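Local coordinates for uncharacterized HTH-type transcriptional regulator YydK (Bacillus subtilis subsp. subtilis, PDB 3BWG), which probably binds DNA through a GntR-type winged helix-turn-helix and regulates transcription, with a UTRA domain that in relatives senses small effector molecules, at residues L178-G183 and P200-E205; C138-Y143 and S219-N224; I148-N153 and E167-K172. All coordinates share one frame; numbering follows the deposited sequence.

Overall arrangement
All three contacts lie in the UTRA domain, and two of them belong to one antiparallel sheet. Contact 1 joins strand 173-184, outermost within this chain, to strand 200-210, and contact 2 joins strands 135-145 and 215-224; strands 200-210 and 215-224 are neighbours, so Ile204 N meets Ile221 O and Leu202 O meets Tyr223 N. Contact 2 is buried within one chain and rich in polar side chains, whereas contact 1 is partly buried and leans on the second subunit. Contact 3 is a surface contact of two loops beside short helices, about 20 Å from contact 2 between centres, and is apolar with no backbone pairing.

Contact 1. Residues L178-G183 and P200-E205; sequences LFLHVG and PKLYIE. With EDO (1,2-ethanediol), chain I.
His181 and Tyr203 form an antiparallel hydrogen-bonded pair, their side chains side by side and pointing the same way. In His181, CB and CG both lie 4.0 Å from Tyr203 CD2. Further out, His181 ND1 approaches Tyr203 CD2 at 3.5 Å and gives a weak bond to Tyr203 O (3.3 Å), which already accepts His181 N-H. This second use of one carbonyl may help to set the imidazole, whose edge meets Tyr203 O while its plane is inclined 32° to the phenol ring. At the tip, NE2 finds a firmer partner, hydrogen-bonding Tyr77 OH of the second subunit. Pairs of backbone bonds also link Phe179 with Glu205 and Gly183 with Lys201, joining strand 200-210 to the last strand this chain gives the UTRA-domain sheet. Leu178 to Leu180 continue the ladder onto a strand of the second subunit, so the sheet crosses the dimer interface. The other face is aliphatic: Leu180 CG lies alongside Ile204 CG1 at 4.1 Å, and Leu202, with CG anti to the backbone N (chi1 -176°), brings CD1 to 4.1 Å from Val182 CG2. An ethanediol, probably from the crystallisation liquor, accepts Leu202 N-H on the side facing strand 215-224 (O2 to Leu202 N 2.7 Å) and also bonds Tyr223 O. The carboxylate of Glu205 is held by Tyr218 and Arg74 of the second subunit, the tyrosine belonging to the same chain.

Contact 2. Residues C138-Y143 and S219-N224; sequences CYEESY and SKISYN. With EDO (1,2-ethanediol), chain H; EDO (1,2-ethanediol), chain I.
Cys138 and Tyr223 face each other as a non-hydrogen-bonded pair, with Ile221 beside them on the same face of the sheet. Cys138 CB is 3.6 Å from Tyr223 CD1, and its sulfur stands obliquely off the ring, 4.9 Å from SG to the ring centroid. Ile221 CG2 lies over one face of that ring, offset toward the rim, and presses on Cys138 CB at 3.4 Å, a tight approach of two carbons. The isoleucine's other branch turns toward Glu140: the two side chains run alongside one another in the same direction, CG1 of Ile221 3.7 Å from CB of Glu140. The glutamate's carboxylate continues to a salt bridge with Arg128. Farther along, Ser142 and Ser219 meet through their CB atoms.

The opposite face is more polar. Lys220 bends at chi3 (56°) and chi4, crosses the Tyr143 side chain obliquely and sets CD at the edge of that ring, 3.8 Å from Tyr143 CE2. Its ammonium is held by Glu110 and Tyr203, while the carboxylate of Glu141 bonds Tyr125. An ethanediol molecule spans this face: its O2 donates to Glu141 OE2 at 2.6 Å, its O1 is 2.7 Å from Ser222 OG, and its C2 comes obliquely to the Tyr139 ring, which also stacks on the ring of Tyr192 of helix 187-193.

Backbone bonds pair Tyr139 with Ser222 and Glu141 with Lys220, the latter carrying Lys220 N to Glu141 O at 2.7 Å. This regular antiparallel ladder lies in the interior of the UTRA-domain sheet; its polar face, occupied by a diol probably from the crystallisation liquor, might correspond to the effector pocket of UTRA-domain relatives, though no effector is bound here.

Contact 3. Residues I148-N153 and E167-K172; sequences IVTYLN and EGLGLK
Neither segment forms a strand or a regular helix throughout, and the two backbones stay well apart: the nearest CA atoms are those of Val149 and Leu169, at 7.6 Å. Gly170 is the first residue to leave helical geometry after helix 161-167, and its positive phi (70°) turns the chain between Leu169 and Leu171, both of which direct their CB atoms toward 148-153. Leucine methyls therefore bridge the gap. Leu169 does so with both branches: CD1 rests on the backbone at Val149 CA (3.8 Å) and lies 4.1 Å from Val149 CG1, the two side chains crossing at about a right angle, while CD2 reaches Thr150 OG1 at 3.9 Å, a van der Waals approach. In the UTRA domain these loops flank the short helices 154-157 and 161-167, which link strand 135-145 to strand 173-184, and the contact brings the two ends of that helical connection together at the surface. Asn153 is the N-cap of the first of these helices, its OD1 accepting the backbone N-H of Ile156. Leu171 meets Ile148 at about a right angle, CD1 to CG2 at 3.7 Å. With Ile148 CG1 anti to its carbonyl carbon (chi1 -57°), that branch leads away and leaves CG2 to make the contact. Both side chains also pack on Leu210 of strand 200-210, and Leu169 touches Tyr164 of helix 161-167.

Contact 1. Residues L178-G183 and P200-E205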
loop_
_atom_site.group_PDB
_atom_site.type_symbol
_atom_site.label_atom_id
_atom_site.label_comp_id
_atom_site.label_asym_id
_atom_site.label_seq_id
_atom_site.Cartn_x
_atom_site.Cartn_y
_atom_site.Cartn_z
ATOM N N LEU B 178 8.087 -1.180 2.785
ATOM C CA LEU B 178 8.596 -0.386 1.641
ATOM C C LEU B 178 8.762 1.064 2.032
ATOM O O LEU B 178 7.857 1.625 2.679
ATOM C CB LEU B 178 7.671 -0.471 0.412
ATOM C CG LEU B 178 7.656 -1.703 -0.500
ATOM C CD1 LEU B 178 7.345 -3.004 0.326
ATOM C CD2 LEU B 178 6.691 -1.571 -1.686
ATOM N N PHE B 179 9.932 1.626 1.680
ATOM C CA PHE B 179 10.331 3.002 1.874
ATOM C C PHE B 179 10.480 3.660 0.500
ATOM O O PHE B 179 11.227 3.161 -0.362
ATOM C CB PHE B 179 11.618 3.066 2.714
ATOM C CG PHE B 179 11.473 2.343 4.057
ATOM C CD1 PHE B 179 10.817 2.954 5.104
ATOM C CD2 PHE B 179 11.924 1.033 4.217
ATOM C CE1 PHE B 179 10.640 2.288 6.341
ATOM C CE2 PHE B 179 11.751 0.342 5.403
ATOM C CZ PHE B 179 11.115 0.982 6.484
ATOM N N LEU B 180 9.676 4.699 0.275
ATOM C CA LEU B 180 9.541 5.372 -1.034
ATOM C C LEU B 180 10.125 6.766 -1.007
ATOM O O LEU B 180 9.851 7.539 -0.092
ATOM C CB LEU B 180 8.062 5.450 -1.445
ATOM C CG LEU B 180 7.342 4.222 -2.016
ATOM C CD1 LEU B 180 7.038 3.143 -0.985
ATOM C CD2 LEU B 180 6.053 4.664 -2.634
ATOM N N HIS B 181 10.929 7.078 -2.023
ATOM C CA HIS B 181 11.620 8.350 -2.152
ATOM C C HIS B 181 11.423 8.798 -3.595
ATOM O O HIS B 181 11.365 7.974 -4.499
ATOM C CB HIS B 181 13.133 8.227 -1.827
ATOM C CG HIS B 181 13.439 7.474 -0.558
ATOM N ND1 HIS B 181 13.619 6.102 -0.533
ATOM C CD2 HIS B 181 13.635 7.898 0.719
ATOM C CE1 HIS B 181 13.872 5.708 0.708
ATOM N NE2 HIS B 181 13.876 6.775 1.489
ATOM N N VAL B 182 11.274 10.091 -3.796
ATOM C CA VAL B 182 11.318 10.671 -5.146
ATOM C C VAL B 182 12.560 11.507 -5.308
ATOM O O VAL B 182 12.887 12.292 -4.433
ATOM C CB VAL B 182 10.048 11.454 -5.511
ATOM C CG1 VAL B 182 10.240 12.227 -6.816
ATOM C CG2 VAL B 182 8.884 10.465 -5.686
ATOM N N GLY B 183 13.272 11.291 -6.418
ATOM C CA GLY B 183 14.570 11.871 -6.642
ATOM C C GLY B 183 14.806 12.108 -8.126
ATOM O O GLY B 183 13.883 11.959 -8.944
ATOM N N PRO B 200 13.110 12.558 -13.243
ATOM C CA PRO B 200 12.516 12.010 -12.015
ATOM C C PRO B 200 12.602 10.496 -11.924
ATOM O O PRO B 200 12.552 9.787 -12.953
ATOM C CB PRO B 200 11.044 12.413 -12.116
ATOM C CG PRO B 200 10.973 13.418 -13.203
ATOM C CD PRO B 200 12.078 13.106 -14.140
ATOM N N LYS B 201 12.710 9.997 -10.696
ATOM C CA LYS B 201 12.561 8.544 -10.436
ATOM C C LYS B 201 11.857 8.318 -9.102
ATOM O O LYS B 201 11.981 9.120 -8.162
ATOM C CB LYS B 201 13.926 7.834 -10.383
ATOM C CG LYS B 201 14.846 8.501 -9.380
ATOM C CD LYS B 201 15.940 7.628 -8.884
ATOM C CE LYS B 201 16.539 8.274 -7.663
ATOM N NZ LYS B 201 17.983 8.067 -7.646
ATOM N N LEU B 202 11.115 7.229 -9.053
ATOM C CA LEU B 202 10.677 6.646 -7.811
ATOM C C LEU B 202 11.726 5.624 -7.397
ATOM O O LEU B 202 12.148 4.764 -8.188
ATOM C CB LEU B 202 9.327 5.970 -7.973
ATOM C CG LEU B 202 8.642 5.371 -6.742
ATOM C CD1 LEU B 202 8.389 6.373 -5.558
ATOM C CD2 LEU B 202 7.359 4.590 -7.201
ATOM N N TYR B 203 12.176 5.795 -6.167
ATOM C CA TYR B 203 13.226 5.002 -5.614
ATOM C C TYR B 203 12.690 4.307 -4.365
ATOM O O TYR B 203 12.330 4.944 -3.385
ATOM C CB TYR B 203 14.437 5.901 -5.287
ATOM C CG TYR B 203 15.465 5.168 -4.474
ATOM C CD1 TYR B 203 16.063 4.014 -4.991
ATOM C CD2 TYR B 203 15.810 5.576 -3.180
ATOM C CE1 TYR B 203 16.980 3.274 -4.246
ATOM C CE2 TYR B 203 16.756 4.846 -2.425
ATOM C CZ TYR B 203 17.333 3.700 -2.988
ATOM O OH TYR B 203 18.280 2.935 -2.339
ATOM N N ILE B 204 12.610 2.990 -4.412
ATOM C CA ILE B 204 12.011 2.219 -3.304
ATOM C C ILE B 204 13.024 1.274 -2.723
ATOM O O ILE B 204 13.694 0.550 -3.489
ATOM C CB ILE B 204 10.782 1.372 -3.810
ATOM C CG1 ILE B 204 9.799 2.267 -4.581
ATOM C CG2 ILE B 204 10.097 0.518 -2.627
ATOM C CD1 ILE B 204 8.568 1.575 -5.025
ATOM N N GLU B 205 13.135 1.296 -1.387
ATOM C CA GLU B 205 13.784 0.245 -0.610
ATOM C C GLU B 205 12.791 -0.661 0.065
ATOM O O GLU B 205 11.887 -0.184 0.792
ATOM C CB GLU B 205 14.700 0.840 0.442
ATOM C CG GLU B 205 15.813 1.647 -0.158
ATOM C CD GLU B 205 16.405 2.562 0.872
ATOM O OE1 GLU B 205 15.863 3.666 1.098
ATOM O OE2 GLU B 205 17.379 2.149 1.519
HETATM C C1 EDO I . 7.981 6.191 -11.701
HETATM O O1 EDO I . 7.123 5.104 -11.525
HETATM C C2 EDO I . 9.351 5.650 -11.400
HETATM O O2 EDO I . 10.190 6.761 -11.515
#

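Contact 2. Residues C138-Y143 and S219-N224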
loop_
_atom_site.group_PDB
_atom_site.type_symbol
_atom_site.label_atom_id
_atom_site.label_comp_id
_atom_site.label_asym_id
_atom_site.label_seq_id
_atom_site.Cartn_x
_atom_site.Cartn_y
_atom_site.Cartn_z
ATOM N N CYS B 138 12.871 -0.878 -14.506
ATOM C CA CYS B 138 13.626 -0.532 -13.329
ATOM C C CYS B 138 15.051 -1.032 -13.398
ATOM O O CYS B 138 15.400 -1.834 -14.257
ATOM C CB CYS B 138 12.951 -1.071 -12.053
ATOM S SG CYS B 138 12.881 -2.889 -11.931
ATOM N N TYR B 139 15.842 -0.518 -12.469
ATOM C CA TYR B 139 17.191 -0.883 -12.245
ATOM C C TYR B 139 17.168 -1.251 -10.756
ATOM O O TYR B 139 16.695 -0.462 -9.925
ATOM C CB TYR B 139 18.105 0.342 -12.526
ATOM C CG TYR B 139 19.504 0.198 -11.954
ATOM C CD1 TYR B 139 20.320 -0.878 -12.332
ATOM C CD2 TYR B 139 20.003 1.106 -11.032
ATOM C CE1 TYR B 139 21.581 -1.061 -11.785
ATOM C CE2 TYR B 139 21.289 0.952 -10.487
ATOM C CZ TYR B 139 22.077 -0.142 -10.881
ATOM O OH TYR B 139 23.356 -0.335 -10.370
ATOM N N GLU B 140 17.657 -2.448 -10.433
ATOM C CA GLU B 140 17.595 -2.960 -9.088
ATOM C C GLU B 140 18.906 -3.532 -8.536
ATOM O O GLU B 140 19.678 -4.171 -9.227
ATOM C CB GLU B 140 16.472 -4.003 -9.000
ATOM C CG GLU B 140 16.684 -5.149 -7.985
ATOM C CD GLU B 140 15.671 -6.285 -8.134
ATOM O OE1 GLU B 140 15.437 -7.009 -7.171
ATOM O OE2 GLU B 140 15.069 -6.435 -9.206
ATOM N N GLU B 141 19.118 -3.345 -7.244
ATOM C CA GLU B 141 20.141 -4.073 -6.543
ATOM C C GLU B 141 19.398 -4.746 -5.424
ATOM O O GLU B 141 18.605 -4.090 -4.707
ATOM C CB GLU B 141 21.179 -3.115 -5.948
ATOM C CG GLU B 141 22.184 -2.542 -6.939
ATOM C CD GLU B 141 23.186 -1.595 -6.249
ATOM O OE1 GLU B 141 24.329 -2.017 -5.928
ATOM O OE2 GLU B 141 22.807 -0.427 -6.008
ATOM N N SER B 142 19.613 -6.055 -5.271
ATOM C CA SER B 142 19.085 -6.735 -4.106
ATOM C C SER B 142 20.090 -7.627 -3.405
ATOM O O SER B 142 21.100 -8.039 -3.978
ATOM C CB SER B 142 17.800 -7.476 -4.421
ATOM O OG SER B 142 17.900 -8.068 -5.678
ATOM N N TYR B 143 19.806 -7.892 -2.137
ATOM C CA TYR B 143 20.721 -8.614 -1.291
ATOM C C TYR B 143 19.950 -9.658 -0.540
ATOM O O TYR B 143 19.034 -9.341 0.169
ATOM C CB TYR B 143 21.349 -7.659 -0.274
ATOM C CG TYR B 143 21.913 -6.374 -0.840
ATOM C CD1 TYR B 143 23.291 -6.206 -0.991
ATOM C CD2 TYR B 143 21.074 -5.310 -1.164
ATOM C CE1 TYR B 143 23.815 -4.999 -1.463
ATOM C CE2 TYR B 143 21.574 -4.126 -1.651
ATOM C CZ TYR B 143 22.941 -3.971 -1.807
ATOM O OH TYR B 143 23.429 -2.781 -2.288
ATOM N N SER B 219 16.119 -4.901 -1.056
ATOM C CA SER B 219 16.307 -4.431 -2.420
ATOM C C SER B 219 16.209 -2.901 -2.517
ATOM O O SER B 219 15.542 -2.226 -1.694
ATOM C CB SER B 219 15.313 -5.123 -3.356
ATOM O OG SER B 219 14.037 -4.556 -3.197
ATOM N N LYS B 220 16.909 -2.368 -3.522
ATOM C CA LYS B 220 16.962 -0.946 -3.829
ATOM C C LYS B 220 16.617 -0.816 -5.286
ATOM O O LYS B 220 17.338 -1.328 -6.136
ATOM C CB LYS B 220 18.367 -0.442 -3.599
ATOM C CG LYS B 220 18.716 -0.445 -2.114
ATOM C CD LYS B 220 20.221 -0.548 -1.876
ATOM C CE LYS B 220 21.015 0.528 -2.570
ATOM N NZ LYS B 220 21.198 1.700 -1.679
ATOM N N ILE B 221 15.512 -0.135 -5.585
ATOM C CA ILE B 221 15.023 -0.070 -6.959
ATOM C C ILE B 221 14.677 1.344 -7.413
ATOM O O ILE B 221 14.042 2.122 -6.691
ATOM C CB ILE B 221 13.819 -0.957 -7.131
ATOM C CG1 ILE B 221 14.125 -2.377 -6.591
ATOM C CG2 ILE B 221 13.394 -0.993 -8.652
ATOM C CD1 ILE B 221 13.034 -3.411 -6.788
ATOM N N SER B 222 15.143 1.680 -8.606
ATOM C CA SER B 222 14.759 2.911 -9.262
ATOM C C SER B 222 13.933 2.553 -10.494
ATOM O O SER B 222 14.409 1.824 -11.358
ATOM C CB SER B 222 16.013 3.695 -9.687
ATOM O OG SER B 222 16.725 4.109 -8.542
ATOM N N TYR B 223 12.726 3.100 -10.582
ATOM C CA TYR B 223 11.864 2.870 -11.719
ATOM C C TYR B 223 11.947 3.941 -12.816
ATOM O O TYR B 223 12.225 5.126 -12.543
ATOM C CB TYR B 223 10.414 2.701 -11.235
ATOM C CG TYR B 223 10.201 1.468 -10.354
ATOM C CD1 TYR B 223 9.840 0.259 -10.927
ATOM C CD2 TYR B 223 10.349 1.524 -8.957
ATOM C CE1 TYR B 223 9.655 -0.901 -10.133
ATOM C CE2 TYR B 223 10.153 0.375 -8.137
ATOM C CZ TYR B 223 9.783 -0.831 -8.751
ATOM O OH TYR B 223 9.584 -1.995 -8.025
ATOM N N ASN B 224 11.672 3.516 -14.046
ATOM C CA ASN B 224 11.466 4.427 -15.162
ATOM C C ASN B 224 10.113 5.149 -15.036
ATOM O O ASN B 224 9.053 4.520 -15.202
ATOM C CB ASN B 224 11.560 3.590 -16.455
ATOM C CG ASN B 224 11.352 4.379 -17.710
ATOM O OD1 ASN B 224 10.729 5.455 -17.720
ATOM N ND2 ASN B 224 11.855 3.831 -18.813
HETATM C C1 EDO H . 18.561 1.169 -7.353
HETATM O O1 EDO H . 18.723 2.488 -7.863
HETATM C C2 EDO H . 19.916 0.503 -7.387
HETATM O O2 EDO H . 20.691 1.074 -6.324
HETATM C C1 EDO I . 7.981 6.191 -11.701
HETATM O O1 EDO I . 7.123 5.104 -11.525
HETATM C C2 EDO I . 9.351 5.650 -11.400
HETATM O O2 EDO I . 10.190 6.761 -11.515
#

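Contact 3. Residues I148-N153 and E167-K172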
loop_
_atom_site.group_PDB
_atom_site.type_symbol
_atom_site.label_atom_id
_atom_site.label_comp_id
_atom_site.label_asym_id
_atom_site.label_seq_id
_atom_site.Cartn_x
_atom_site.Cartn_y
_atom_site.Cartn_z
ATOM N N ILE B 148 19.822 -18.251 4.419
ATOM C CA ILE B 148 18.390 -18.436 4.122
ATOM C C ILE B 148 18.171 -18.848 2.637
ATOM O O ILE B 148 17.599 -19.881 2.355
ATOM C CB ILE B 148 17.573 -17.161 4.448
ATOM C CG1 ILE B 148 17.777 -16.788 5.937
ATOM C CG2 ILE B 148 16.063 -17.414 4.082
ATOM C CD1 ILE B 148 17.026 -15.525 6.419
ATOM N N VAL B 149 18.619 -18.015 1.703
ATOM C CA VAL B 149 18.453 -18.282 0.254
ATOM C C VAL B 149 19.744 -18.924 -0.193
ATOM O O VAL B 149 20.740 -18.242 -0.487
ATOM C CB VAL B 149 18.205 -16.981 -0.513
ATOM C CG1 VAL B 149 18.000 -17.277 -1.974
ATOM C CG2 VAL B 149 17.008 -16.197 0.118
ATOM N N THR B 150 19.758 -20.238 -0.154
ATOM C CA THR B 150 21.037 -20.919 -0.019
ATOM C C THR B 150 21.797 -21.016 -1.337
ATOM O O THR B 150 23.026 -21.140 -1.327
ATOM C CB THR B 150 20.899 -22.305 0.627
ATOM O OG1 THR B 150 19.775 -22.967 0.049
ATOM C CG2 THR B 150 20.736 -22.188 2.165
ATOM N N TYR B 151 21.053 -21.003 -2.444
ATOM C CA TYR B 151 21.640 -20.983 -3.781
ATOM C C TYR B 151 20.777 -20.182 -4.762
ATOM O O TYR B 151 19.545 -20.235 -4.717
ATOM C CB TYR B 151 21.867 -22.407 -4.298
ATOM C CG TYR B 151 22.615 -22.455 -5.626
ATOM C CD1 TYR B 151 24.002 -22.179 -5.699
ATOM C CD2 TYR B 151 21.935 -22.738 -6.813
ATOM C CE1 TYR B 151 24.679 -22.222 -6.937
ATOM C CE2 TYR B 151 22.589 -22.803 -8.036
ATOM C CZ TYR B 151 23.940 -22.534 -8.104
ATOM O OH TYR B 151 24.558 -22.593 -9.335
ATOM N N LEU B 152 21.451 -19.409 -5.624
ATOM C CA LEU B 152 20.818 -18.677 -6.707
ATOM C C LEU B 152 21.636 -18.889 -7.973
ATOM O O LEU B 152 22.859 -19.081 -7.924
ATOM C CB LEU B 152 20.713 -17.159 -6.381
ATOM C CG LEU B 152 19.692 -16.715 -5.311
ATOM C CD1 LEU B 152 19.778 -15.166 -4.962
ATOM C CD2 LEU B 152 18.289 -17.129 -5.745
ATOM N N ASN B 153 20.977 -18.875 -9.125
ATOM C CA ASN B 153 21.742 -18.888 -10.388
ATOM C C ASN B 153 21.192 -17.910 -11.399
ATOM O O ASN B 153 20.174 -17.287 -11.163
ATOM C CB ASN B 153 21.896 -20.287 -11.000
ATOM C CG ASN B 153 20.578 -20.913 -11.381
ATOM O OD1 ASN B 153 19.567 -20.240 -11.518
ATOM N ND2 ASN B 153 20.583 -22.222 -11.535
ATOM N N GLU B 167 8.618 -21.961 -4.148
ATOM C CA GLU B 167 8.416 -23.238 -4.798
ATOM C C GLU B 167 9.612 -24.157 -4.621
ATOM O O GLU B 167 9.429 -25.298 -4.276
ATOM C CB GLU B 167 8.093 -23.032 -6.278
ATOM C CG GLU B 167 6.937 -23.877 -6.768
ATOM C CD GLU B 167 5.611 -23.626 -6.015
ATOM O OE1 GLU B 167 5.145 -22.460 -5.946
ATOM O OE2 GLU B 167 5.021 -24.608 -5.509
ATOM N N GLY B 168 10.826 -23.640 -4.796
ATOM C CA GLY B 168 12.028 -24.454 -4.828
ATOM C C GLY B 168 12.674 -24.627 -3.476
ATOM O O GLY B 168 13.095 -25.727 -3.138
ATOM N N LEU B 169 12.767 -23.541 -2.698
ATOM C CA LEU B 169 13.341 -23.628 -1.353
ATOM C C LEU B 169 12.313 -23.991 -0.277
ATOM O O LEU B 169 12.684 -24.375 0.853
ATOM C CB LEU B 169 14.040 -22.323 -0.980
ATOM C CG LEU B 169 15.318 -21.932 -1.733
ATOM C CD1 LEU B 169 15.888 -20.674 -1.116
ATOM C CD2 LEU B 169 16.333 -23.072 -1.696
ATOM N N GLY B 170 11.030 -23.849 -0.616
ATOM C CA GLY B 170 9.948 -24.129 0.317
ATOM C C GLY B 170 9.809 -23.138 1.456
ATOM O O GLY B 170 9.291 -23.483 2.513
ATOM N N LEU B 171 10.238 -21.895 1.235
ATOM C CA LEU B 171 10.155 -20.862 2.260
ATOM C C LEU B 171 8.824 -20.125 2.215
ATOM O O LEU B 171 8.211 -19.992 1.161
ATOM C CB LEU B 171 11.307 -19.855 2.097
ATOM C CG LEU B 171 12.674 -20.485 2.354
ATOM C CD1 LEU B 171 13.760 -19.507 2.012
ATOM C CD2 LEU B 171 12.792 -20.966 3.794
ATOM N N LYS B 172 8.414 -19.603 3.366
ATOM C CA LYS B 172 7.133 -18.946 3.486
ATOM C C LYS B 172 7.401 -17.455 3.671
ATOM O O LYS B 172 7.936 -17.016 4.695
ATOM C CB LYS B 172 6.324 -19.548 4.655
ATOM C CG LYS B 172 6.250 -21.085 4.640
ATOM C CD LYS B 172 5.360 -21.595 3.478
ATOM C CE LYS B 172 5.832 -22.970 2.958
ATOM N NZ LYS B 172 5.899 -24.033 4.016
#